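Deoxycytidylate deaminase (Cyanophage S-TIM5, PDB 4P9C) probably catalyses the zinc-dependent deamination of dCMP to dUMP, and is a member of the cytidine and deoxycytidylate deaminase family. Local coordinates at residues Gln21-Lys26 against His43-Thr48; Gly47-Phe52 against Phe67-Glu72; Met28-Ile33 against Phe92-Pro97. All coordinates share one frame; numbering follows the deposited sequence.

Contact 1 (Gln21-Lys26 against His43-Thr48). With DCM (2'-deoxycytidine-5'-monophosphate), chain N; DU (2'-deoxyuridine-5'-monophosphate), chain O.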
loop_
_atom_site.group_PDB
_atom_site.type_symbol
_atom_site.label_atom_id
_atom_site.label_comp_id
_atom_site.label_asym_id
_atom_site.label_seq_id
_atom_site.Cartn_x
_atom_site.Cartn_y
_atom_site.Cartn_z
ATOM N N GLN A 21 -24.214 7.557 -17.004
ATOM C CA GLN A 21 -25.005 8.769 -17.221
ATOM C C GLN A 21 -24.200 10.055 -17.007
ATOM O O GLN A 21 -24.645 11.144 -17.380
ATOM C CB GLN A 21 -26.268 8.753 -16.352
ATOM C CG GLN A 21 -27.272 7.653 -16.727
ATOM C CD GLN A 21 -27.750 7.743 -18.172
ATOM O OE1 GLN A 21 -28.305 8.758 -18.594
ATOM N NE2 GLN A 21 -27.540 6.673 -18.932
ATOM N N VAL A 22 -23.011 9.916 -16.424
ATOM C CA VAL A 22 -22.106 11.041 -16.191
ATOM C C VAL A 22 -21.390 11.453 -17.488
ATOM O O VAL A 22 -20.985 12.611 -17.641
ATOM C CB VAL A 22 -21.090 10.723 -15.060
ATOM C CG1 VAL A 22 -20.150 11.894 -14.801
ATOM C CG2 VAL A 22 -21.827 10.346 -13.773
ATOM N N SER A 23 -21.250 10.502 -18.416
ATOM C CA SER A 23 -20.656 10.746 -19.739
ATOM C C SER A 23 -21.363 11.860 -20.517
ATOM O O SER A 23 -22.586 11.996 -20.442
ATOM C CB SER A 23 -20.669 9.458 -20.566
ATOM O OG SER A 23 -19.964 9.627 -21.782
ATOM N N ASN A 24 -20.587 12.650 -21.264
ATOM C CA ASN A 24 -21.137 13.726 -22.100
ATOM C C ASN A 24 -21.411 13.246 -23.527
ATOM O O ASN A 24 -21.850 14.014 -24.394
ATOM C CB ASN A 24 -20.180 14.921 -22.126
ATOM C CG ASN A 24 -20.775 16.137 -22.824
ATOM O OD1 ASN A 24 -21.789 16.681 -22.387
ATOM N ND2 ASN A 24 -20.143 16.566 -23.911
ATOM N N CYS A 25 -21.171 11.951 -23.725
ATOM C CA CYS A 25 -21.280 11.317 -25.040
ATOM C C CYS A 25 -22.701 11.320 -25.596
ATOM O O CYS A 25 -23.674 11.089 -24.869
ATOM C CB CYS A 25 -20.742 9.879 -25.001
ATOM S SG CYS A 25 -18.932 9.719 -25.230
ATOM N N LYS A 26 -22.810 11.586 -26.898
ATOM C CA LYS A 26 -24.120 11.604 -27.561
ATOM C C LYS A 26 -24.464 10.283 -28.274
ATOM O O LYS A 26 -25.637 9.904 -28.340
ATOM C CB LYS A 26 -24.238 12.788 -28.536
ATOM C CG LYS A 26 -23.985 14.169 -27.916
ATOM C CD LYS A 26 -25.107 14.620 -26.984
ATOM C CE LYS A 26 -24.749 15.999 -26.363
ATOM N NZ LYS A 26 -25.895 16.407 -25.416
ATOM N N HIS A 43 -14.248 3.434 -11.200
ATOM C CA HIS A 43 -15.430 3.688 -12.003
ATOM C C HIS A 43 -15.107 4.556 -13.203
ATOM O O HIS A 43 -14.786 5.694 -13.077
ATOM C CB HIS A 43 -16.549 4.299 -11.182
ATOM C CG HIS A 43 -16.163 5.515 -10.422
ATOM N ND1 HIS A 43 -16.156 5.552 -9.057
ATOM C CD2 HIS A 43 -15.786 6.739 -10.826
ATOM C CE1 HIS A 43 -15.790 6.745 -8.650
ATOM N NE2 HIS A 43 -15.556 7.483 -9.705
ATOM N N GLY A 44 -15.192 3.974 -14.377
ATOM C CA GLY A 44 -14.844 4.641 -15.620
ATOM C C GLY A 44 -16.030 4.822 -16.539
ATOM O O GLY A 44 -16.924 3.977 -16.595
ATOM N N TRP A 45 -16.034 5.941 -17.255
ATOM C CA TRP A 45 -17.030 6.192 -18.283
ATOM C C TRP A 45 -16.349 6.809 -19.497
ATOM O O TRP A 45 -15.269 7.396 -19.375
ATOM C CB TRP A 45 -18.140 7.103 -17.756
ATOM C CG TRP A 45 -17.645 8.443 -17.332
ATOM C CD1 TRP A 45 -17.415 9.520 -18.137
ATOM C CD2 TRP A 45 -17.303 8.852 -16.002
ATOM N NE1 TRP A 45 -16.957 10.579 -17.392
ATOM C CE2 TRP A 45 -16.876 10.199 -16.081
ATOM C CE3 TRP A 45 -17.320 8.217 -14.755
ATOM C CZ2 TRP A 45 -16.468 10.921 -14.956
ATOM C CZ3 TRP A 45 -16.914 8.940 -13.636
ATOM C CH2 TRP A 45 -16.499 10.279 -13.746
ATOM N N ASN A 46 -16.980 6.681 -20.663
ATOM C CA ASN A 46 -16.408 7.203 -21.903
ATOM C C ASN A 46 -16.383 8.730 -21.949
ATOM O O ASN A 46 -17.345 9.389 -21.547
ATOM C CB ASN A 46 -17.090 6.613 -23.154
ATOM C CG ASN A 46 -18.611 6.780 -23.155
ATOM O OD1 ASN A 46 -19.251 6.858 -22.105
ATOM N ND2 ASN A 46 -19.192 6.811 -24.349
ATOM N N GLY A 47 -15.270 9.277 -22.429
ATOM C CA GLY A 47 -15.109 10.722 -22.545
ATOM C C GLY A 47 -13.749 11.125 -23.078
ATOM O O GLY A 47 -12.856 10.290 -23.244
ATOM N N THR A 48 -13.601 12.417 -23.351
ATOM C CA THR A 48 -12.311 12.987 -23.719
ATOM C C THR A 48 -11.388 12.984 -22.498
ATOM O O THR A 48 -11.872 12.956 -21.364
ATOM C CB THR A 48 -12.453 14.429 -24.254
ATOM O OG1 THR A 48 -13.104 15.247 -23.274
ATOM C CG2 THR A 48 -13.257 14.455 -25.548
HETATM N N1 DCM N . -12.927 9.785 -15.636
HETATM C C2 DCM N . -13.395 8.601 -15.184
HETATM N N3 DCM N . -13.710 8.443 -13.824
HETATM C C4 DCM N . -13.534 9.517 -12.933
HETATM C C5 DCM N . -13.053 10.733 -13.397
HETATM C C6 DCM N . -12.747 10.867 -14.747
HETATM O O2 DCM N . -13.556 7.646 -15.944
HETATM N N4 DCM N . -13.837 9.370 -11.646
HETATM C "C1'" DCM N . -12.576 9.959 -17.074
HETATM C "C2'" DCM N . -13.799 10.186 -17.945
HETATM C "C3'" DCM N . -13.316 11.168 -18.980
HETATM C "C4'" DCM N . -12.277 11.996 -18.239
HETATM O "O4'" DCM N . -11.717 11.130 -17.221
HETATM O "O3'" DCM N . -12.682 10.461 -20.065
HETATM C "C5'" DCM N . -12.927 13.248 -17.628
HETATM O "O5'" DCM N . -11.897 14.039 -17.023
HETATM P P DCM N . -12.270 15.047 -15.836
HETATM O O1P DCM N . -12.920 14.383 -14.679
HETATM O O2P DCM N . -10.899 15.800 -15.419
HETATM O O3P DCM N . -13.207 16.207 -16.487
HETATM O OP3 DU O . -18.728 5.350 -31.512
HETATM P P DU O . -18.905 3.933 -31.164
HETATM O OP1 DU O . -19.931 3.228 -31.964
HETATM O OP2 DU O . -17.676 3.163 -30.934
HETATM O "O5'" DU O . -19.601 3.976 -29.738
HETATM C "C5'" DU O . -19.818 5.230 -29.085
HETATM C "C4'" DU O . -19.230 5.180 -27.673
HETATM O "O4'" DU O . -18.940 3.818 -27.325
HETATM C "C3'" DU O . -17.870 5.859 -27.666
HETATM O "O3'" DU O . -18.002 7.189 -27.141
HETATM C "C2'" DU O . -17.039 5.016 -26.712
HETATM C "C1'" DU O . -17.997 3.931 -26.249
HETATM N N1 DU O . -17.293 2.641 -26.074
HETATM C C2 DU O . -16.647 2.386 -24.926
HETATM O O2 DU O . -16.645 3.226 -24.026
HETATM N N3 DU O . -15.976 1.171 -24.744
HETATM C C4 DU O . -15.978 0.215 -25.765
HETATM O O4 DU O . -15.390 -0.855 -25.613
HETATM C C5 DU O . -16.647 0.481 -26.953
HETATM C C6 DU O . -17.305 1.695 -27.107
HETATM O O HOH W 1 -17.801 12.436 -21.202
#

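Contact 2 (Gly47-Phe52 against Phe67-Glu72). With ZN (zinc ion), chain M; DU (2'-deoxyuridine-5'-monophosphate), chain O; DCM (2'-deoxycytidine-5'-monophosphate), chain N.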
loop_
_atom_site.group_PDB
_atom_site.type_symbol
_atom_site.label_atom_id
_atom_site.label_comp_id
_atom_site.label_asym_id
_atom_site.label_seq_id
_atom_site.Cartn_x
_atom_site.Cartn_y
_atom_site.Cartn_z
ATOM N N GLY A 47 -15.270 9.277 -22.429
ATOM C CA GLY A 47 -15.109 10.722 -22.545
ATOM C C GLY A 47 -13.749 11.125 -23.078
ATOM O O GLY A 47 -12.856 10.290 -23.244
ATOM N N THR A 48 -13.601 12.417 -23.351
ATOM C CA THR A 48 -12.311 12.987 -23.719
ATOM C C THR A 48 -11.388 12.984 -22.498
ATOM O O THR A 48 -11.872 12.956 -21.364
ATOM C CB THR A 48 -12.453 14.429 -24.254
ATOM O OG1 THR A 48 -13.104 15.247 -23.274
ATOM C CG2 THR A 48 -13.257 14.455 -25.548
ATOM N N PRO A 49 -10.058 13.008 -22.721
ATOM C CA PRO A 49 -9.076 13.025 -21.633
ATOM C C PRO A 49 -9.190 14.254 -20.735
ATOM O O PRO A 49 -9.719 15.287 -21.160
ATOM C CB PRO A 49 -7.735 13.050 -22.371
ATOM C CG PRO A 49 -8.027 12.472 -23.706
ATOM C CD PRO A 49 -9.400 12.949 -24.037
ATOM N N SER A 50 -8.697 14.138 -19.504
ATOM C CA SER A 50 -8.753 15.232 -18.539
ATOM C C SER A 50 -8.005 16.465 -19.037
ATOM O O SER A 50 -6.823 16.394 -19.386
ATOM C CB SER A 50 -8.201 14.792 -17.183
ATOM O OG SER A 50 -9.060 13.851 -16.566
ATOM N N GLY A 51 -8.717 17.586 -19.075
ATOM C CA GLY A 51 -8.150 18.860 -19.504
ATOM C C GLY A 51 -8.096 19.060 -21.010
ATOM O O GLY A 51 -7.367 19.928 -21.492
ATOM N N PHE A 52 -8.859 18.258 -21.753
ATOM C CA PHE A 52 -8.963 18.400 -23.207
ATOM C C PHE A 52 -9.759 19.659 -23.540
ATOM O O PHE A 52 -10.561 20.124 -22.722
ATOM C CB PHE A 52 -9.649 17.164 -23.802
ATOM C CG PHE A 52 -9.354 16.933 -25.261
ATOM C CD1 PHE A 52 -8.048 16.733 -25.708
ATOM C CD2 PHE A 52 -10.394 16.871 -26.186
ATOM C CE1 PHE A 52 -7.781 16.505 -27.060
ATOM C CE2 PHE A 52 -10.138 16.639 -27.540
ATOM C CZ PHE A 52 -8.829 16.457 -27.976
ATOM N N PHE A 67 -9.550 10.763 -29.798
ATOM C CA PHE A 67 -8.939 11.109 -28.507
ATOM C C PHE A 67 -9.700 10.542 -27.304
ATOM O O PHE A 67 -9.114 10.367 -26.234
ATOM C CB PHE A 67 -8.808 12.633 -28.347
ATOM C CG PHE A 67 -7.590 13.233 -29.013
ATOM C CD1 PHE A 67 -6.408 13.415 -28.301
ATOM C CD2 PHE A 67 -7.639 13.644 -30.344
ATOM C CE1 PHE A 67 -5.283 13.983 -28.909
ATOM C CE2 PHE A 67 -6.521 14.215 -30.961
ATOM C CZ PHE A 67 -5.342 14.385 -30.241
ATOM N N VAL A 68 -10.995 10.268 -27.471
ATOM C CA VAL A 68 -11.829 9.823 -26.347
ATOM C C VAL A 68 -11.418 8.454 -25.816
ATOM O O VAL A 68 -10.986 7.579 -26.570
ATOM C CB VAL A 68 -13.351 9.823 -26.662
ATOM C CG1 VAL A 68 -13.771 11.132 -27.306
ATOM C CG2 VAL A 68 -13.732 8.634 -27.537
ATOM N N LEU A 69 -11.556 8.290 -24.509
ATOM C CA LEU A 69 -11.201 7.051 -23.850
ATOM C C LEU A 69 -12.460 6.231 -23.621
ATOM O O LEU A 69 -13.495 6.765 -23.219
ATOM C CB LEU A 69 -10.490 7.350 -22.528
ATOM C CG LEU A 69 -9.066 7.908 -22.666
ATOM C CD1 LEU A 69 -8.864 9.139 -21.786
ATOM C CD2 LEU A 69 -8.029 6.831 -22.364
ATOM N N HIS A 70 -12.369 4.935 -23.905
ATOM C CA HIS A 70 -13.452 4.003 -23.617
ATOM C C HIS A 70 -13.589 3.843 -22.103
ATOM O O HIS A 70 -12.631 4.076 -21.360
ATOM C CB HIS A 70 -13.179 2.657 -24.289
ATOM C CG HIS A 70 -13.373 2.661 -25.775
ATOM N ND1 HIS A 70 -13.715 1.527 -26.483
ATOM C CD2 HIS A 70 -13.277 3.657 -26.689
ATOM C CE1 HIS A 70 -13.819 1.822 -27.765
ATOM N NE2 HIS A 70 -13.560 3.110 -27.917
ATOM N N ALA A 71 -14.782 3.460 -21.653
ATOM C CA ALA A 71 -15.029 3.268 -20.225
ATOM C C ALA A 71 -14.061 2.249 -19.629
ATOM O O ALA A 71 -13.596 2.419 -18.498
ATOM C CB ALA A 71 -16.471 2.840 -19.985
ATOM N N GLU A 72 -13.766 1.199 -20.396
ATOM C CA GLU A 72 -12.868 0.129 -19.952
ATOM C C GLU A 72 -11.436 0.628 -19.874
ATOM O O GLU A 72 -10.678 0.211 -19.000
ATOM C CB GLU A 72 -12.930 -1.081 -20.889
ATOM C CG GLU A 72 -14.299 -1.738 -21.007
ATOM C CD GLU A 72 -15.206 -1.047 -22.011
ATOM O OE1 GLU A 72 -16.401 -1.397 -22.066
ATOM O OE2 GLU A 72 -14.733 -0.152 -22.745
HETATM ZN ZN ZN M . -13.201 -0.340 -25.622
HETATM O OP3 DU O . -18.728 5.350 -31.512
HETATM P P DU O . -18.905 3.933 -31.164
HETATM O OP1 DU O . -19.931 3.228 -31.964
HETATM O OP2 DU O . -17.676 3.163 -30.934
HETATM O "O5'" DU O . -19.601 3.976 -29.738
HETATM C "C5'" DU O . -19.818 5.230 -29.085
HETATM C "C4'" DU O . -19.230 5.180 -27.673
HETATM O "O4'" DU O . -18.940 3.818 -27.325
HETATM C "C3'" DU O . -17.870 5.859 -27.666
HETATM O "O3'" DU O . -18.002 7.189 -27.141
HETATM C "C2'" DU O . -17.039 5.016 -26.712
HETATM C "C1'" DU O . -17.997 3.931 -26.249
HETATM N N1 DU O . -17.293 2.641 -26.074
HETATM C C2 DU O . -16.647 2.386 -24.926
HETATM O O2 DU O . -16.645 3.226 -24.026
HETATM N N3 DU O . -15.976 1.171 -24.744
HETATM C C4 DU O . -15.978 0.215 -25.765
HETATM O O4 DU O . -15.390 -0.855 -25.613
HETATM C C5 DU O . -16.647 0.481 -26.953
HETATM C C6 DU O . -17.305 1.695 -27.107
HETATM N N1 DCM N . -12.927 9.785 -15.636
HETATM C C2 DCM N . -13.395 8.601 -15.184
HETATM N N3 DCM N . -13.710 8.443 -13.824
HETATM C C4 DCM N . -13.534 9.517 -12.933
HETATM C C5 DCM N . -13.053 10.733 -13.397
HETATM C C6 DCM N . -12.747 10.867 -14.747
HETATM O O2 DCM N . -13.556 7.646 -15.944
HETATM N N4 DCM N . -13.837 9.370 -11.646
HETATM C "C1'" DCM N . -12.576 9.959 -17.074
HETATM C "C2'" DCM N . -13.799 10.186 -17.945
HETATM C "C3'" DCM N . -13.316 11.168 -18.980
HETATM C "C4'" DCM N . -12.277 11.996 -18.239
HETATM O "O4'" DCM N . -11.717 11.130 -17.221
HETATM O "O3'" DCM N . -12.682 10.461 -20.065
HETATM C "C5'" DCM N . -12.927 13.248 -17.628
HETATM O "O5'" DCM N . -11.897 14.039 -17.023
HETATM P P DCM N . -12.270 15.047 -15.836
HETATM O O1P DCM N . -12.920 14.383 -14.679
HETATM O O2P DCM N . -10.899 15.800 -15.419
HETATM O O3P DCM N . -13.207 16.207 -16.487
#

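Contact 3 (Met28-Ile33 against Phe92-Pro97). With DU (2'-deoxyuridine-5'-monophosphate), chain O.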
loop_
_atom_site.group_PDB
_atom_site.type_symbol
_atom_site.label_atom_id
_atom_site.label_comp_id
_atom_site.label_asym_id
_atom_site.label_seq_id
_atom_site.Cartn_x
_atom_site.Cartn_y
_atom_site.Cartn_z
ATOM N N MET A 28 -23.366 7.039 -27.490
ATOM C CA MET A 28 -23.616 5.976 -26.518
ATOM C C MET A 28 -22.943 6.303 -25.186
ATOM O O MET A 28 -21.771 6.678 -25.150
ATOM C CB MET A 28 -23.092 4.633 -27.049
ATOM C CG MET A 28 -23.663 3.413 -26.338
ATOM S SD MET A 28 -23.329 1.870 -27.215
ATOM C CE MET A 28 -24.559 1.930 -28.515
ATOM N N LYS A 29 -23.694 6.152 -24.099
ATOM C CA LYS A 29 -23.159 6.368 -22.757
ATOM C C LYS A 29 -22.764 5.040 -22.118
ATOM O O LYS A 29 -23.603 4.154 -21.926
ATOM C CB LYS A 29 -24.173 7.108 -21.887
ATOM C CG LYS A 29 -24.343 8.575 -22.244
ATOM C CD LYS A 29 -25.366 9.235 -21.332
ATOM C CE LYS A 29 -25.448 10.741 -21.585
ATOM N NZ LYS A 29 -26.120 11.057 -22.884
ATOM N N VAL A 30 -21.476 4.910 -21.801
ATOM C CA VAL A 30 -20.908 3.645 -21.330
ATOM C C VAL A 30 -20.236 3.797 -19.961
ATOM O O VAL A 30 -19.569 4.797 -19.696
ATOM C CB VAL A 30 -19.891 3.054 -22.352
ATOM C CG1 VAL A 30 -19.503 1.625 -21.978
ATOM C CG2 VAL A 30 -20.459 3.082 -23.766
ATOM N N GLY A 31 -20.429 2.796 -19.104
ATOM C CA GLY A 31 -19.845 2.788 -17.763
ATOM C C GLY A 31 -19.223 1.455 -17.390
ATOM O O GLY A 31 -19.751 0.394 -17.736
ATOM N N ALA A 32 -18.101 1.517 -16.673
ATOM C CA ALA A 32 -17.363 0.328 -16.241
ATOM C C ALA A 32 -16.990 0.392 -14.758
ATOM O O ALA A 32 -16.529 1.426 -14.269
ATOM C CB ALA A 32 -16.123 0.130 -17.100
ATOM N N ILE A 33 -17.190 -0.721 -14.055
ATOM C CA ILE A 33 -16.994 -0.784 -12.606
ATOM C C ILE A 33 -16.064 -1.936 -12.238
ATOM O O ILE A 33 -16.305 -3.086 -12.616
ATOM C CB ILE A 33 -18.353 -0.940 -11.861
ATOM C CG1 ILE A 33 -19.228 0.310 -12.036
ATOM C CG2 ILE A 33 -18.151 -1.238 -10.375
ATOM C CD1 ILE A 33 -18.652 1.602 -11.458
ATOM N N PHE A 92 -17.815 -4.885 -14.139
ATOM C CA PHE A 92 -19.216 -4.650 -14.499
ATOM C C PHE A 92 -19.305 -3.553 -15.562
ATOM O O PHE A 92 -18.938 -2.402 -15.314
ATOM C CB PHE A 92 -20.054 -4.267 -13.271
ATOM C CG PHE A 92 -20.312 -5.406 -12.314
ATOM C CD1 PHE A 92 -21.494 -6.137 -12.382
ATOM C CD2 PHE A 92 -19.381 -5.731 -11.328
ATOM C CE1 PHE A 92 -21.745 -7.185 -11.494
ATOM C CE2 PHE A 92 -19.618 -6.778 -10.433
ATOM C CZ PHE A 92 -20.806 -7.504 -10.518
ATOM N N CYS A 93 -19.795 -3.929 -16.741
ATOM C CA CYS A 93 -19.891 -3.028 -17.887
ATOM C C CYS A 93 -21.326 -2.907 -18.387
ATOM O O CYS A 93 -22.070 -3.890 -18.400
ATOM C CB CYS A 93 -18.987 -3.522 -19.020
ATOM S SG CYS A 93 -17.219 -3.397 -18.652
ATOM N N THR A 94 -21.716 -1.702 -18.789
ATOM C CA THR A 94 -23.045 -1.483 -19.353
ATOM C C THR A 94 -23.122 -2.137 -20.727
ATOM O O THR A 94 -24.165 -2.659 -21.127
ATOM C CB THR A 94 -23.365 0.014 -19.495
ATOM O OG1 THR A 94 -22.267 0.681 -20.129
ATOM C CG2 THR A 94 -23.606 0.644 -18.129
ATOM N N HIS A 95 -21.997 -2.100 -21.431
ATOM C CA HIS A 95 -21.888 -2.653 -22.764
ATOM C C HIS A 95 -20.683 -3.572 -22.812
ATOM O O HIS A 95 -19.729 -3.399 -22.051
ATOM C CB HIS A 95 -21.736 -1.532 -23.795
ATOM C CG HIS A 95 -22.898 -0.586 -23.834
ATOM N ND1 HIS A 95 -23.071 0.418 -22.905
ATOM C CD2 HIS A 95 -23.946 -0.499 -24.686
ATOM C CE1 HIS A 95 -24.177 1.084 -23.183
ATOM N NE2 HIS A 95 -24.727 0.551 -24.260
ATOM N N SER A 96 -20.737 -4.548 -23.712
ATOM C CA SER A 96 -19.630 -5.468 -23.946
ATOM C C SER A 96 -18.408 -4.723 -24.491
ATOM O O SER A 96 -18.536 -3.929 -25.425
ATOM C CB SER A 96 -20.053 -6.572 -24.920
ATOM O OG SER A 96 -20.468 -6.026 -26.163
ATOM N N PRO A 97 -17.222 -4.977 -23.904
ATOM C CA PRO A 97 -15.988 -4.289 -24.294
ATOM C C PRO A 97 -15.579 -4.564 -25.738
ATOM O O PRO A 97 -15.885 -5.629 -26.281
ATOM C CB PRO A 97 -14.938 -4.872 -23.338
ATOM C CG PRO A 97 -15.714 -5.444 -22.207
ATOM C CD PRO A 97 -16.983 -5.940 -22.815
HETATM O OP3 DU O . -18.728 5.350 -31.512
HETATM P P DU O . -18.905 3.933 -31.164
HETATM O OP1 DU O . -19.931 3.228 -31.964
HETATM O OP2 DU O . -17.676 3.163 -30.934
HETATM O "O5'" DU O . -19.601 3.976 -29.738
HETATM C "C5'" DU O . -19.818 5.230 -29.085
HETATM C "C4'" DU O . -19.230 5.180 -27.673
HETATM O "O4'" DU O . -18.940 3.818 -27.325
HETATM C "C3'" DU O . -17.870 5.859 -27.666
HETATM O "O3'" DU O . -18.002 7.189 -27.141
HETATM C "C2'" DU O . -17.039 5.016 -26.712
HETATM C "C1'" DU O . -17.997 3.931 -26.249
HETATM N N1 DU O . -17.293 2.641 -26.074
HETATM C C2 DU O . -16.647 2.386 -24.926
HETATM O O2 DU O . -16.645 3.226 -24.026
HETATM N N3 DU O . -15.976 1.171 -24.744
HETATM C C4 DU O . -15.978 0.215 -25.765
HETATM O O4 DU O . -15.390 -0.855 -25.613
HETATM C C5 DU O . -16.647 0.481 -26.953
HETATM C C6 DU O . -17.305 1.695 -27.107
#

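Contact 1 (Gln21-Lys26 against His43-Thr48)
Ser23 OG faces two oxygens of Asn46. It lies 2.6 Å from Asn46 O and 2.9 Å from Asn46 OD1. The same hydroxyl accepts from Cys25 N, at 3.3 Å from Ser23 OG, which makes an ST turn of Ser23-Cys25. With OG anti to its own backbone N (chi1 -173°), Ser23 reaches across to Asn46. One water adds a second link: it accepts from Asn24 N and donates to Asn46 O.

The Asn46 amide is gripped at both ends. Its OD1 also accepts from Val30 N. Its ND2 donates to Met28 O and to O3' of the bound deoxyuridine monophosphate, 3.1 Å from Asn46 ND2. Cys25 is in a disulfide with Cys57. It has two conformers, and in this one SG lies beside Asn46 ND2. The amide is thus fixed in rotation where the loop after helix 6-20 meets the end of strand 40-45, an edge strand of the deaminase sheet within this chain. The strand leads into a second nucleotide site, separate from the zinc-bound one, where His43, Trp45, Gly47 and Thr48 bind dCMP and dTTP.

In that site Trp45 is sandwiched. Val22 CG1 makes a CH-pi contact over one face, 4.0 Å from the centroid of the Trp45 six-membered ring. A bound deoxycytidine monophosphate covers the opposite face. Trp45 N donates to its O2, and Thr48 O accepts from its O3'. Ser23 CA approaches the indole obliquely at CD1. Ile8 of a second subunit packs on both Val22 and Trp45.

Contact 2 (Gly47-Phe52 against Phe67-Glu72)
Gly47 and Leu69 exchange two backbone hydrogen bonds. Leu69 N donates to Gly47 O at 2.7 Å, and Gly47 N donates to Leu69 O at 3.2 Å. They form a single antiparallel bridge, a hydrogen-bonded pair. Val68 CA adds a CA-H...O contact to Gly47 O.

The apolar contacts run outward from this bridge. Thr48 CG2 meets Val68 CG1 at 3.8 Å. The Pro49 ring lies against Leu69, with Pro49 CG 3.9 Å from Leu69 CD1. Phe52 puts its CE1 and CZ over one face of the Phe67 ring. The two planes are 35° apart, so the pair is oblique. The type II turn Pro49-Phe52, with Phe52 CG anti to its N (chi1 -158°), brings the ring back to Phe67. Gln107 of a third subunit packs on Pro49 and Leu69.

Ligand and metal contacts occupy both flanks. Ser50 OG is near O5' and O2P of the deoxycytidine monophosphate. Beyond Leu69, His70 ND1 binds zinc at 2.1 Å, with Cys98 and Cys101. O4 of the deoxyuridine monophosphate is the fourth ligand. Ala71 N donates to O2 of this nucleotide, and Glu72 OE2 accepts from its N3. His70-Ala71-Glu72 is the His-Ala-Glu signature of the zinc-dependent cytidine deaminase active site.

Contact 3 (Met28-Ile33 against Phe92-Pro97)
Gly31 N donates to the Thr94 hydroxyl, with Thr94 OG1 at 3.0 Å and the N-H nearly straight toward it (171°). Thr94 N returns a bond to Gly31 O at 3.1 Å. A side-chain oxygen therefore takes the place of a backbone acceptor where the chain turns a corner at Thr94. Thr94 OG1 lies between its backbone N and carbonyl carbon (chi1 48°), which turns it to Gly31. The same hydroxyl is hydrogen-bonded to His95 ND1 at 2.9 Å, and this bond helps to orient the imidazole.

Met28 and His95 reach toward each other from opposite directions. Met28 SD lies oblique to the imidazole, 3.9 Å from the His95 ring centroid. Lys29 O lies 3.4 Å from His95 CE1. Val30 puts CG1 against Thr94 OG1, while its CG2 lies 3.6 Å from C1' of the deoxyuridine monophosphate. Val30 thus joins the corner to the nucleotide sugar.

Further along, the backbones pair as regular antiparallel strands. Ile33 and Phe92 are a hydrogen-bonded pair, with Ile33 N 2.7 Å from Phe92 O and Phe92 N donating to Ile33 O. Ala32 and Cys93 are a non-hydrogen-bonded pair on the other face. Helix 6-20 packs on the Ile33 and Phe92 face, and helix 71-81 on the Ala32 and Cys93 face. This is strand 31-35 beside strand 90-93 in the central sheet of the cytidine deaminase fold, with helices on both faces.

Overall arrangement
The chain leaves helix 6-20 and passes through 21-26, which contact 1 joins to 43-48. This closes a loop that holds strand 31-35 and the start of strand 40-45. Segment 28-33 lies inside that loop but pairs far beyond it, with 92-97, so contacts 1 and 3 cross. Contact 2 starts on Gly47 and Thr48, where contact 1 ends. It closes the loop that leads to helix 71-81 and lies wholly within the span of contact 3. Together they tie the loop after helix 6-20, strands 40-45, 31-35 and 90-93, and the start of helix 71-81. All three touch the deoxyuridine monophosphate. Contacts 1 and 2 also share the deoxycytidine monophosphate.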